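Local structure of terminal uridylyltransferase 1 (Trypanosoma brucei, 5IDO) at residues 71-76 against 313-318; 127-132 against 289-294; 293-298 against 357-362; 332-337 against 463-468. The protein catalyses the addition of uridines from UTP to the 3'-hydroxyl of guide RNAs, ribosomal RNAs and some mRNAs during mitochondrial RNA editing. All coordinates share one frame; numbering follows the deposited sequence.

Contact 1: residues 71-76 against 313-318; sequences HVAAQR and GAIVLK. With UTP (uridine 5'-triphosphate), chain B.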
# COMPACT_ATOMS: atom_id res chain seq x y z
N HIS A 71 11.58 -17.01 -3.89
CA HIS A 71 11.51 -17.45 -2.50
C HIS A 71 11.08 -16.31 -1.58
O HIS A 71 10.24 -16.50 -0.69
CB HIS A 71 12.84 -18.00 -2.01
CG HIS A 71 12.83 -18.39 -0.56
ND1 HIS A 71 12.44 -19.63 -0.13
CD2 HIS A 71 13.12 -17.68 0.55
CE1 HIS A 71 12.51 -19.68 1.19
NE2 HIS A 71 12.92 -18.51 1.63
N VAL A 72 11.69 -15.15 -1.78
CA VAL A 72 11.35 -13.95 -1.03
C VAL A 72 9.89 -13.55 -1.29
O VAL A 72 9.16 -13.18 -0.37
CB VAL A 72 12.29 -12.79 -1.39
CG1 VAL A 72 11.79 -11.47 -0.81
CG2 VAL A 72 13.70 -13.09 -0.90
N ALA A 73 9.47 -13.66 -2.55
CA ALA A 73 8.10 -13.35 -2.94
C ALA A 73 7.10 -14.31 -2.29
O ALA A 73 6.04 -13.89 -1.84
CB ALA A 73 7.96 -13.39 -4.44
N ALA A 74 7.47 -15.59 -2.26
CA ALA A 74 6.62 -16.62 -1.68
C ALA A 74 6.34 -16.36 -0.20
O ALA A 74 5.37 -16.86 0.36
CB ALA A 74 7.26 -18.00 -1.86
N GLN A 75 7.20 -15.56 0.43
CA GLN A 75 7.05 -15.23 1.84
C GLN A 75 5.87 -14.30 2.09
O GLN A 75 5.14 -14.47 3.06
CB GLN A 75 8.33 -14.59 2.38
CG GLN A 75 9.57 -15.46 2.24
CD GLN A 75 9.33 -16.88 2.70
OE1 GLN A 75 9.15 -17.14 3.89
NE2 GLN A 75 9.31 -17.81 1.75
N ARG A 76 5.68 -13.33 1.20
CA ARG A 76 4.58 -12.37 1.36
C ARG A 76 3.25 -12.93 0.86
O ARG A 76 2.21 -12.28 0.97
CB ARG A 76 4.91 -11.06 0.65
CG ARG A 76 6.07 -10.28 1.26
CD ARG A 76 6.21 -8.89 0.63
NE ARG A 76 5.39 -7.88 1.29
CZ ARG A 76 4.16 -7.55 0.91
NH1 ARG A 76 3.59 -8.14 -0.13
NH2 ARG A 76 3.49 -6.61 1.58
N GLY A 313 9.53 -9.56 -8.61
CA GLY A 313 10.53 -8.53 -8.79
C GLY A 313 10.17 -7.26 -8.05
O GLY A 313 11.04 -6.60 -7.46
N ALA A 314 8.90 -6.90 -8.07
CA ALA A 314 8.45 -5.70 -7.39
C ALA A 314 8.68 -5.83 -5.89
O ALA A 314 9.19 -4.91 -5.24
CB ALA A 314 6.98 -5.43 -7.67
N ILE A 315 8.32 -6.99 -5.34
CA ILE A 315 8.50 -7.24 -3.92
C ILE A 315 9.97 -7.14 -3.52
O ILE A 315 10.31 -6.52 -2.52
CB ILE A 315 7.94 -8.62 -3.53
CG1 ILE A 315 6.41 -8.58 -3.57
CG2 ILE A 315 8.43 -9.04 -2.15
CD1 ILE A 315 5.76 -9.93 -3.34
N VAL A 316 10.84 -7.73 -4.33
CA VAL A 316 12.27 -7.65 -4.04
C VAL A 316 12.78 -6.21 -4.11
O VAL A 316 13.54 -5.77 -3.25
CB VAL A 316 13.10 -8.53 -5.01
CG1 VAL A 316 14.58 -8.21 -4.90
CG2 VAL A 316 12.86 -9.99 -4.70
N LEU A 317 12.33 -5.47 -5.13
CA LEU A 317 12.81 -4.11 -5.32
C LEU A 317 12.37 -3.19 -4.18
O LEU A 317 13.13 -2.31 -3.76
CB LEU A 317 12.33 -3.55 -6.66
CG LEU A 317 13.06 -4.05 -7.90
CD1 LEU A 317 12.53 -3.35 -9.14
CD2 LEU A 317 14.57 -3.85 -7.78
N LYS A 318 11.16 -3.41 -3.69
CA LYS A 318 10.64 -2.64 -2.56
C LYS A 318 11.52 -2.81 -1.33
O LYS A 318 11.81 -1.84 -0.63
CB LYS A 318 9.21 -3.07 -2.23
CG LYS A 318 8.69 -2.48 -0.93
CD LYS A 318 7.26 -2.89 -0.65
CE LYS A 318 6.81 -2.36 0.71
NZ LYS A 318 5.39 -2.68 1.01
PA UTP B . 2.83 2.98 -0.55
O1A UTP B . 3.84 3.84 -1.28
O2A UTP B . 2.39 3.39 0.84
O3A UTP B . 3.36 1.45 -0.58
O5' UTP B . 1.53 2.87 -1.49
PB UTP B . 3.04 0.35 0.56
O1B UTP B . 1.97 0.84 1.51
O2B UTP B . 2.82 -0.97 -0.16
O3B UTP B . 4.48 0.22 1.26
PG UTP B . 4.96 1.08 2.54
O1G UTP B . 3.88 2.08 2.84
O2G UTP B . 6.24 1.70 2.02
O3G UTP B . 5.15 0.04 3.62
C5' UTP B . 0.30 2.47 -0.90
C4' UTP B . -0.84 2.99 -1.76
O4' UTP B . -1.04 4.39 -1.50
C1' UTP B . -1.38 5.07 -2.71
C2' UTP B . -1.32 4.04 -3.83
O2' UTP B . -2.65 3.61 -4.12
C3' UTP B . -0.54 2.88 -3.24
O3' UTP B . -0.97 1.63 -3.78
N1 UTP B . -0.42 6.15 -2.97
C6 UTP B . 0.77 6.16 -2.35
C2 UTP B . -0.74 7.16 -3.90
O2 UTP B . -1.85 7.15 -4.47
N3 UTP B . 0.13 8.15 -4.15
C4 UTP B . 1.32 8.18 -3.53
O4 UTP B . 2.12 9.11 -3.78
C5 UTP B . 1.66 7.19 -2.62
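Ala-73 and Ile-315 sit where two helices, 59-76 and 310-324, pass each other almost perpendicularly, the axes of the short segments 8.9 Å apart at an angle of 92°. Ile-315 fills this crossing with both of its branches. Its CG1 lies anti to the carbonyl carbon (chi1 -72°), which sends CD1 against Ala-73, 4.2 Å from that residue's CB. The CG2 branch instead meets the aliphatic part of Arg-76, with CG2 of Ile-315 3.6 Å from CD of Arg-76. Beside them Val-72 CG1 approaches Val-316 CG2 at 4.3 Å and extends the apolar patch, and Met-378 touches both Ala-73 and Ile-315. The arginine chain bends about its CG-CD bond, carrying NH2 to within 4.4 Å of Lys-318 NZ. Lys-318, fully extended, donates from NZ to the bridging oxygen O3B of UTP at 3.0 Å and more weakly to O2B. No hydrogen bond joins the two segments, so their cohesion is apolar while the polar ends serve other partners. The two cations lie at the phosphate end of the UTP pocket; the triphosphate beside Lys-318, and Asp-119 through a long, weak ion pair with Arg-76, would be expected to offset their charge.

Contact 2: residues 127-132 against 289-294; sequences AVVDVD and FRAFGI. With UTP (uridine 5'-triphosphate), chain B.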
# COMPACT_ATOMS: atom_id res chain seq x y z
N ALA A 127 -10.40 2.57 2.45
CA ALA A 127 -11.00 3.78 1.92
C ALA A 127 -12.52 3.75 2.14
O ALA A 127 -13.17 2.77 1.80
CB ALA A 127 -10.68 3.94 0.45
N VAL A 128 -13.06 4.82 2.72
CA VAL A 128 -14.48 4.92 3.02
C VAL A 128 -15.13 5.99 2.14
O VAL A 128 -14.89 7.18 2.31
CB VAL A 128 -14.71 5.24 4.51
CG1 VAL A 128 -16.20 5.33 4.82
CG2 VAL A 128 -14.05 4.17 5.38
N VAL A 129 -15.94 5.55 1.17
CA VAL A 129 -16.52 6.44 0.18
C VAL A 129 -18.03 6.22 -0.01
O VAL A 129 -18.49 5.09 -0.09
CB VAL A 129 -15.85 6.28 -1.20
CG1 VAL A 129 -16.29 7.39 -2.15
CG2 VAL A 129 -14.33 6.24 -1.08
N ASP A 130 -18.78 7.32 -0.07
CA ASP A 130 -20.14 7.32 -0.60
C ASP A 130 -20.03 7.53 -2.11
O ASP A 130 -19.74 8.63 -2.57
CB ASP A 130 -20.98 8.43 0.06
CG ASP A 130 -22.44 8.46 -0.43
OD1 ASP A 130 -22.73 8.10 -1.59
OD2 ASP A 130 -23.31 8.87 0.37
N VAL A 131 -20.24 6.46 -2.87
CA VAL A 131 -20.04 6.50 -4.32
C VAL A 131 -20.96 7.52 -4.99
O VAL A 131 -20.52 8.30 -5.84
CB VAL A 131 -20.28 5.11 -4.95
CG1 VAL A 131 -20.14 5.18 -6.47
CG2 VAL A 131 -19.30 4.10 -4.37
N ASP A 132 -22.23 7.50 -4.60
CA ASP A 132 -23.22 8.46 -5.09
C ASP A 132 -22.79 9.90 -4.86
O ASP A 132 -22.79 10.71 -5.79
CB ASP A 132 -24.58 8.23 -4.42
CG ASP A 132 -25.32 7.04 -4.99
OD1 ASP A 132 -25.02 6.62 -6.12
OD2 ASP A 132 -26.23 6.52 -4.30
N PHE A 289 -10.68 8.66 3.70
CA PHE A 289 -12.00 8.92 3.13
C PHE A 289 -11.93 9.32 1.66
O PHE A 289 -12.93 9.77 1.09
CB PHE A 289 -12.73 10.00 3.94
CG PHE A 289 -12.91 9.65 5.39
CD1 PHE A 289 -13.98 8.87 5.80
CD2 PHE A 289 -12.00 10.09 6.34
CE1 PHE A 289 -14.15 8.54 7.13
CE2 PHE A 289 -12.17 9.76 7.68
CZ PHE A 289 -13.25 8.99 8.07
N ARG A 290 -10.77 9.14 1.05
CA ARG A 290 -10.59 9.53 -0.34
C ARG A 290 -10.40 8.31 -1.24
O ARG A 290 -10.04 7.23 -0.78
CB ARG A 290 -9.40 10.49 -0.48
CG ARG A 290 -9.50 11.69 0.46
CD ARG A 290 -8.45 12.75 0.15
NE ARG A 290 -8.37 13.76 1.20
CZ ARG A 290 -7.58 14.83 1.16
NH1 ARG A 290 -6.80 15.03 0.11
NH2 ARG A 290 -7.57 15.70 2.17
N ALA A 291 -10.65 8.49 -2.54
CA ALA A 291 -10.66 7.38 -3.49
C ALA A 291 -9.39 7.32 -4.35
O ALA A 291 -9.27 6.46 -5.21
CB ALA A 291 -11.88 7.46 -4.38
N PHE A 292 -8.47 8.24 -4.09
CA PHE A 292 -7.26 8.40 -4.91
C PHE A 292 -6.43 7.12 -5.00
O PHE A 292 -5.84 6.83 -6.04
CB PHE A 292 -6.39 9.54 -4.35
CG PHE A 292 -5.72 9.21 -3.04
CD1 PHE A 292 -6.40 9.32 -1.84
CD2 PHE A 292 -4.40 8.78 -3.02
CE1 PHE A 292 -5.78 9.02 -0.64
CE2 PHE A 292 -3.78 8.47 -1.82
CZ PHE A 292 -4.47 8.60 -0.63
N GLY A 293 -6.39 6.36 -3.91
CA GLY A 293 -5.56 5.18 -3.84
C GLY A 293 -6.18 3.97 -4.51
O GLY A 293 -5.48 3.01 -4.85
N ILE A 294 -7.49 4.01 -4.72
CA ILE A 294 -8.19 2.89 -5.33
C ILE A 294 -7.78 2.71 -6.78
O ILE A 294 -7.38 1.62 -7.20
CB ILE A 294 -9.72 3.05 -5.24
CG1 ILE A 294 -10.16 3.19 -3.78
CG2 ILE A 294 -10.42 1.86 -5.87
CD1 ILE A 294 -11.62 3.55 -3.62
PA UTP B . 2.83 2.98 -0.55
O1A UTP B . 3.84 3.84 -1.28
O2A UTP B . 2.39 3.39 0.84
O3A UTP B . 3.36 1.45 -0.58
O5' UTP B . 1.53 2.87 -1.49
PB UTP B . 3.04 0.35 0.56
O1B UTP B . 1.97 0.84 1.51
O2B UTP B . 2.82 -0.97 -0.16
O3B UTP B . 4.48 0.22 1.26
PG UTP B . 4.96 1.08 2.54
O1G UTP B . 3.88 2.08 2.84
O2G UTP B . 6.24 1.70 2.02
O3G UTP B . 5.15 0.04 3.62
C5' UTP B . 0.30 2.47 -0.90
C4' UTP B . -0.84 2.99 -1.76
O4' UTP B . -1.04 4.39 -1.50
C1' UTP B . -1.38 5.07 -2.71
C2' UTP B . -1.32 4.04 -3.83
O2' UTP B . -2.65 3.61 -4.12
C3' UTP B . -0.54 2.88 -3.24
O3' UTP B . -0.97 1.63 -3.78
N1 UTP B . -0.42 6.15 -2.97
C6 UTP B . 0.77 6.16 -2.35
C2 UTP B . -0.74 7.16 -3.90
O2 UTP B . -1.85 7.15 -4.47
N3 UTP B . 0.13 8.15 -4.15
C4 UTP B . 1.32 8.18 -3.53
O4 UTP B . 2.12 9.11 -3.78
C5 UTP B . 1.66 7.19 -2.62
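Phe-289 meets Val-128 because its CG stands beside its own backbone N, anti to the carbonyl carbon (chi1 -59°), so that ring atom CD1 comes 3.9 Å from Val-128 CB. The approach is oblique to the ring. Ile-294 has a similar first torsion (chi1 -58°) and an extended second one, which together carry its CD1 to Ala-127 CB at 4.2 Å. The same methyl of Ala-127 lies 3.6 Å from the carbonyl oxygen of Arg-290, and Val-129 CG2 adds an apolar touch on Ala-291 CB. No conventional hydrogen bond links the two segments. Phe-289 CA makes a CH...O contact with Val-128 O at 3.5 Å. That oxygen also faces Phe-289 O, another acceptor, and the indole NE1 of Trp-139 serves both, bonding Val-128 O and, weakly, Phe-289 O. Arg-290 NE forms a salt bridge with Glu-143. Farther along, Phe-292 presents its ring edge to uracil, CD2 lying 3.4 Å from UTP O2.

The contact belongs to the palm of the nucleotidyltransferase fold, just beyond Asp-125, a probable ligand of the catalytic metal. Strand 124-130 runs between strands 104-109, antiparallel to it, and 285-288, parallel to it; Val-128 still shares backbone hydrogen bonds with Ser-288, after which the chain turns off the sheet into helix 292-305. Helix 143-156 packs on Phe-289 through Ala-146 and Val-147, Met-134 of helix 131-136 touches Val-129 and Ala-291, and Phe-107 of strand 104-109 receives Ile-294.

Contact 3: residues 293-298 against 357-362; sequences GIRNST and DPLEIP. With UTP (uridine 5'-triphosphate), chain B.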
# COMPACT_ATOMS: atom_id res chain seq x y z
N GLY A 293 -6.39 6.36 -3.91
CA GLY A 293 -5.56 5.18 -3.84
C GLY A 293 -6.18 3.97 -4.51
O GLY A 293 -5.48 3.01 -4.85
N ILE A 294 -7.49 4.01 -4.72
CA ILE A 294 -8.19 2.89 -5.33
C ILE A 294 -7.78 2.71 -6.78
O ILE A 294 -7.38 1.62 -7.20
CB ILE A 294 -9.72 3.05 -5.24
CG1 ILE A 294 -10.16 3.19 -3.78
CG2 ILE A 294 -10.42 1.86 -5.87
CD1 ILE A 294 -11.62 3.55 -3.62
N ARG A 295 -7.87 3.79 -7.56
CA ARG A 295 -7.55 3.71 -8.98
C ARG A 295 -6.08 3.37 -9.20
O ARG A 295 -5.74 2.61 -10.11
CB ARG A 295 -7.89 5.03 -9.68
CG ARG A 295 -7.86 4.93 -11.19
CD ARG A 295 -8.13 6.28 -11.84
NE ARG A 295 -8.56 6.12 -13.23
CZ ARG A 295 -8.75 7.13 -14.07
NH1 ARG A 295 -8.55 8.38 -13.67
NH2 ARG A 295 -9.15 6.89 -15.32
N ASN A 296 -5.23 3.93 -8.34
CA ASN A 296 -3.79 3.68 -8.34
C ASN A 296 -3.41 2.21 -8.27
O ASN A 296 -2.67 1.70 -9.11
CB ASN A 296 -3.13 4.38 -7.15
CG ASN A 296 -2.75 5.79 -7.46
OD1 ASN A 296 -2.48 6.14 -8.61
ND2 ASN A 296 -2.71 6.62 -6.43
N SER A 297 -3.91 1.56 -7.23
CA SER A 297 -3.61 0.17 -6.96
C SER A 297 -4.13 -0.72 -8.08
O SER A 297 -3.50 -1.71 -8.45
CB SER A 297 -4.21 -0.23 -5.62
OG SER A 297 -3.84 0.69 -4.60
N THR A 298 -5.28 -0.36 -8.64
CA THR A 298 -5.88 -1.16 -9.70
C THR A 298 -5.01 -1.11 -10.95
O THR A 298 -4.82 -2.12 -11.62
CB THR A 298 -7.31 -0.69 -10.03
OG1 THR A 298 -8.07 -0.61 -8.82
CG2 THR A 298 -7.99 -1.67 -10.98
N ASP A 357 -2.97 1.81 -20.65
CA ASP A 357 -3.37 3.21 -20.57
C ASP A 357 -4.03 3.47 -19.22
O ASP A 357 -5.02 2.83 -18.89
CB ASP A 357 -4.31 3.58 -21.72
CG ASP A 357 -4.71 5.04 -21.69
OD1 ASP A 357 -3.84 5.90 -21.42
OD2 ASP A 357 -5.90 5.33 -21.93
N PRO A 358 -3.47 4.40 -18.43
CA PRO A 358 -4.02 4.70 -17.11
C PRO A 358 -5.50 5.09 -17.16
O PRO A 358 -6.26 4.75 -16.26
CB PRO A 358 -3.16 5.87 -16.62
CG PRO A 358 -1.88 5.72 -17.35
CD PRO A 358 -2.25 5.18 -18.71
N LEU A 359 -5.89 5.79 -18.22
CA LEU A 359 -7.27 6.23 -18.39
C LEU A 359 -8.24 5.07 -18.58
O LEU A 359 -9.45 5.23 -18.43
CB LEU A 359 -7.39 7.21 -19.56
CG LEU A 359 -7.00 8.68 -19.34
CD1 LEU A 359 -6.99 9.04 -17.86
CD2 LEU A 359 -5.67 9.01 -19.99
N GLU A 360 -7.72 3.89 -18.92
CA GLU A 360 -8.57 2.73 -19.17
C GLU A 360 -8.93 2.01 -17.87
O GLU A 360 -9.68 1.04 -17.87
CB GLU A 360 -7.90 1.77 -20.16
CG GLU A 360 -7.09 0.64 -19.57
CD GLU A 360 -6.35 -0.16 -20.63
OE1 GLU A 360 -6.63 -1.37 -20.77
OE2 GLU A 360 -5.50 0.43 -21.32
N ILE A 361 -8.41 2.51 -16.75
CA ILE A 361 -8.89 2.12 -15.44
C ILE A 361 -9.89 3.18 -14.96
O ILE A 361 -9.51 4.33 -14.76
CB ILE A 361 -7.76 1.98 -14.41
CG1 ILE A 361 -6.72 0.95 -14.88
CG2 ILE A 361 -8.32 1.58 -13.05
CD1 ILE A 361 -7.28 -0.45 -15.04
N PRO A 362 -11.16 2.79 -14.81
CA PRO A 362 -12.27 3.72 -14.53
C PRO A 362 -12.02 4.60 -13.31
O PRO A 362 -11.58 4.10 -12.27
CB PRO A 362 -13.46 2.79 -14.29
CG PRO A 362 -13.12 1.54 -15.03
CD PRO A 362 -11.63 1.39 -14.90
PA UTP B . 2.83 2.98 -0.55
O1A UTP B . 3.84 3.84 -1.28
O2A UTP B . 2.39 3.39 0.84
O3A UTP B . 3.36 1.45 -0.58
O5' UTP B . 1.53 2.87 -1.49
PB UTP B . 3.04 0.35 0.56
O1B UTP B . 1.97 0.84 1.51
O2B UTP B . 2.82 -0.97 -0.16
O3B UTP B . 4.48 0.22 1.26
PG UTP B . 4.96 1.08 2.54
O1G UTP B . 3.88 2.08 2.84
O2G UTP B . 6.24 1.70 2.02
O3G UTP B . 5.15 0.04 3.62
C5' UTP B . 0.30 2.47 -0.90
C4' UTP B . -0.84 2.99 -1.76
O4' UTP B . -1.04 4.39 -1.50
C1' UTP B . -1.38 5.07 -2.71
C2' UTP B . -1.32 4.04 -3.83
O2' UTP B . -2.65 3.61 -4.12
C3' UTP B . -0.54 2.88 -3.24
O3' UTP B . -0.97 1.63 -3.78
N1 UTP B . -0.42 6.15 -2.97
C6 UTP B . 0.77 6.16 -2.35
C2 UTP B . -0.74 7.16 -3.90
O2 UTP B . -1.85 7.15 -4.47
N3 UTP B . 0.13 8.15 -4.15
C4 UTP B . 1.32 8.18 -3.53
O4 UTP B . 2.12 9.11 -3.78
C5 UTP B . 1.66 7.19 -2.62
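Arg-295 grips the carbonyl oxygen of Ile-361 side-on with two nitrogens, NE at 2.5 Å and NH2 at 2.6 Å from that one O atom. Both bonds are short and neither is straight, the N-H...O angles being 143° and 134°. The oxygen lies close to the guanidinium plane, only 8° out of it, while the two nitrogens reach it from opposite faces of the carbonyl plane. Leu-359 O is also near the guanidinium edge, 3.5 Å from NH2 of Arg-295. The reach comes from a chain extended from CG to NE, its CG anti to the backbone N. Along the way Arg-295 CG slides past Ile-361 CG2 at 3.9 Å, and the same CG2 meets the methyl CG2 of Thr-298. The hydroxyl of that threonine is turned back on its helix, where OG1 donates to Ile-294 O.

Helix 292-305, which carries these residues, borders the UTP pocket of the terminal uridylyltransferase, and its neighbouring turn holds the ribose: Ser-297 OG accepts from UTP O3' at 3.1 Å and donates to Gly-293 O. Gly-110 N provides a further bond to that hydroxyl. On the loop, a 3-10 turn over 358-360 leads into Ile-361, whose N bonds Pro-358 O. Pro-358 O in turn accepts from the hydroxyl of Tyr-469, part of the proposed nucleotide recognition motif. Glu-360 ties the turn down at both ends of its carboxylate, OE2 accepting from Asp-357 N at 3.0 Å and OE1 forming a salt bridge with Lys-302.

Contact 4: residues 332-337 against 463-468; sequences GYFTSY and LCIEDP. With UTP (uridine 5'-triphosphate), chain B.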
# COMPACT_ATOMS: atom_id res chain seq x y z
N GLY A 332 12.26 12.68 1.99
CA GLY A 332 12.20 13.22 0.65
C GLY A 332 12.68 12.32 -0.49
O GLY A 332 12.96 12.80 -1.58
N TYR A 333 12.76 11.02 -0.24
CA TYR A 333 13.13 10.09 -1.30
C TYR A 333 11.89 9.46 -1.92
O TYR A 333 10.78 10.00 -1.79
CB TYR A 333 14.07 9.01 -0.76
CG TYR A 333 15.47 9.50 -0.49
CD1 TYR A 333 15.78 10.14 0.70
CD2 TYR A 333 16.48 9.32 -1.42
CE1 TYR A 333 17.06 10.58 0.96
CE2 TYR A 333 17.77 9.76 -1.17
CZ TYR A 333 18.05 10.39 0.03
OH TYR A 333 19.32 10.84 0.28
N PHE A 334 12.06 8.33 -2.59
CA PHE A 334 10.95 7.66 -3.25
C PHE A 334 10.04 6.94 -2.27
O PHE A 334 10.44 6.59 -1.16
CB PHE A 334 11.47 6.64 -4.27
CG PHE A 334 12.19 7.26 -5.43
CD1 PHE A 334 11.63 8.31 -6.13
CD2 PHE A 334 13.45 6.80 -5.79
CE1 PHE A 334 12.30 8.88 -7.19
CE2 PHE A 334 14.12 7.36 -6.85
CZ PHE A 334 13.55 8.41 -7.55
N THR A 335 8.80 6.73 -2.70
CA THR A 335 7.88 5.86 -1.99
C THR A 335 7.92 4.47 -2.63
O THR A 335 8.53 4.29 -3.68
CB THR A 335 6.45 6.42 -2.00
OG1 THR A 335 5.94 6.39 -3.34
CG2 THR A 335 6.46 7.86 -1.50
N SER A 336 7.29 3.50 -1.99
CA SER A 336 7.23 2.16 -2.53
C SER A 336 6.42 2.18 -3.82
O SER A 336 6.68 1.44 -4.76
CB SER A 336 6.61 1.19 -1.52
OG SER A 336 7.41 1.08 -0.36
N TYR A 337 5.42 3.06 -3.83
CA TYR A 337 4.57 3.30 -4.99
C TYR A 337 5.40 3.75 -6.20
O TYR A 337 5.25 3.23 -7.30
CB TYR A 337 3.52 4.35 -4.63
CG TYR A 337 2.65 4.83 -5.75
CD1 TYR A 337 1.77 3.97 -6.40
CD2 TYR A 337 2.67 6.16 -6.14
CE1 TYR A 337 0.95 4.43 -7.42
CE2 TYR A 337 1.86 6.62 -7.15
CZ TYR A 337 1.00 5.76 -7.79
OH TYR A 337 0.20 6.23 -8.80
N LEU A 463 15.60 13.79 -10.75
CA LEU A 463 15.07 12.46 -11.02
C LEU A 463 13.56 12.60 -11.17
O LEU A 463 12.87 13.00 -10.23
CB LEU A 463 15.43 11.47 -9.90
CG LEU A 463 16.90 11.27 -9.52
CD1 LEU A 463 17.06 10.14 -8.50
CD2 LEU A 463 17.77 11.02 -10.74
N CYS A 464 13.03 12.27 -12.35
CA CYS A 464 11.62 12.51 -12.63
C CYS A 464 10.79 11.25 -12.84
O CYS A 464 11.08 10.44 -13.72
CB CYS A 464 11.48 13.42 -13.85
SG CYS A 464 12.06 15.10 -13.56
N ILE A 465 9.75 11.11 -12.02
CA ILE A 465 8.75 10.07 -12.20
C ILE A 465 7.37 10.71 -12.21
O ILE A 465 6.97 11.35 -11.24
CB ILE A 465 8.79 9.01 -11.08
CG1 ILE A 465 10.20 8.45 -10.92
CG2 ILE A 465 7.80 7.90 -11.37
CD1 ILE A 465 10.33 7.50 -9.74
N GLU A 466 6.64 10.54 -13.30
CA GLU A 466 5.32 11.14 -13.41
C GLU A 466 4.28 10.29 -12.70
O GLU A 466 4.25 9.07 -12.84
CB GLU A 466 4.93 11.32 -14.88
CG GLU A 466 3.54 11.94 -15.06
CD GLU A 466 3.23 12.29 -16.50
OE1 GLU A 466 3.93 11.78 -17.41
OE2 GLU A 466 2.29 13.08 -16.73
N ASP A 467 3.42 10.96 -11.93
CA ASP A 467 2.28 10.28 -11.34
C ASP A 467 1.20 10.11 -12.39
O ASP A 467 0.81 11.07 -13.07
CB ASP A 467 1.74 11.06 -10.14
CG ASP A 467 0.85 10.21 -9.27
OD1 ASP A 467 -0.28 9.88 -9.71
OD2 ASP A 467 1.27 9.87 -8.15
N PRO A 468 0.71 8.87 -12.54
CA PRO A 468 -0.25 8.51 -13.59
C PRO A 468 -1.58 9.27 -13.52
O PRO A 468 -2.19 9.47 -14.57
CB PRO A 468 -0.48 7.01 -13.35
CG PRO A 468 -0.03 6.76 -11.94
CD PRO A 468 1.10 7.71 -11.72
PA UTP B . 2.83 2.98 -0.55
O1A UTP B . 3.84 3.84 -1.28
O2A UTP B . 2.39 3.39 0.84
O3A UTP B . 3.36 1.45 -0.58
O5' UTP B . 1.53 2.87 -1.49
PB UTP B . 3.04 0.35 0.56
O1B UTP B . 1.97 0.84 1.51
O2B UTP B . 2.82 -0.97 -0.16
O3B UTP B . 4.48 0.22 1.26
PG UTP B . 4.96 1.08 2.54
O1G UTP B . 3.88 2.08 2.84
O2G UTP B . 6.24 1.70 2.02
O3G UTP B . 5.15 0.04 3.62
C5' UTP B . 0.30 2.47 -0.90
C4' UTP B . -0.84 2.99 -1.76
O4' UTP B . -1.04 4.39 -1.50
C1' UTP B . -1.38 5.07 -2.71
C2' UTP B . -1.32 4.04 -3.83
O2' UTP B . -2.65 3.61 -4.12
C3' UTP B . -0.54 2.88 -3.24
O3' UTP B . -0.97 1.63 -3.78
N1 UTP B . -0.42 6.15 -2.97
C6 UTP B . 0.77 6.16 -2.35
C2 UTP B . -0.74 7.16 -3.90
O2 UTP B . -1.85 7.15 -4.47
N3 UTP B . 0.13 8.15 -4.15
C4 UTP B . 1.32 8.18 -3.53
O4 UTP B . 2.12 9.11 -3.78
C5 UTP B . 1.66 7.19 -2.62
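Phe-334 and Tyr-337 face Ile-465 and Asp-467 across two segments whose touching parts run in nearly the same direction, 20° apart end to end. The backbones stay well separated, with Phe-334 CA 9.5 Å from Ile-465 CA, so side chains span the gap. Phe-334 takes its neighbours obliquely to the ring: Ile-465 CD1 lies 3.5 Å from CE1 of Phe-334, and Leu-463 CD1 approaches CZ. Tyr-337 CG is anti to its backbone N (chi1 174°), which places the ring with one face to uracil, whose C2 lies over it towards the rim, and its edge and hydroxyl end to 467-468. At the edge, nearly in the ring plane, Asp-467 OD2 is 3.5 Å from Tyr-337 CE2, and Tyr-337 OH abuts CG of Pro-468 at 3.2 Å while making a weak hydrogen bond with Asn-296 OD1. Backbone N atoms of Tyr-469 and Glu-470 hold Asp-467 OD1. On the pocket side, Tyr-337 N donates to UTP O1A at 3.1 Å and Ser-336 OG donates to UTP O2G at 2.7 Å. A carboxylate beside the tyrosine C-H edge is electrostatically plausible; Asn-296 and residues 465-468, the first part of the proposed nucleotide recognition motif, probably orient the ring facing the base.

From the N terminus, 71-76 opens contact 1, which closes only at 313-318. Contact 2 is nested inside that loop, joining 127-132 of the palm sheet to 289-294. Contact 3 begins where contact 2 ends, sharing Gly-293 and Ile-294 on helix 292-305; because it closes at 357-362, it crosses contact 1. Contact 4 starts at 332-337, after contacts 1 and 2 have closed, and ends at 463-468, so it crosses contact 3. Direct touches are few: Lys-318 packs on Ser-336 between contacts 1 and 4, and Asn-296 meets Tyr-337 between contacts 3 and 4. Together they tie palm sheet, helices and recognition loop round one UTP, which all four touch.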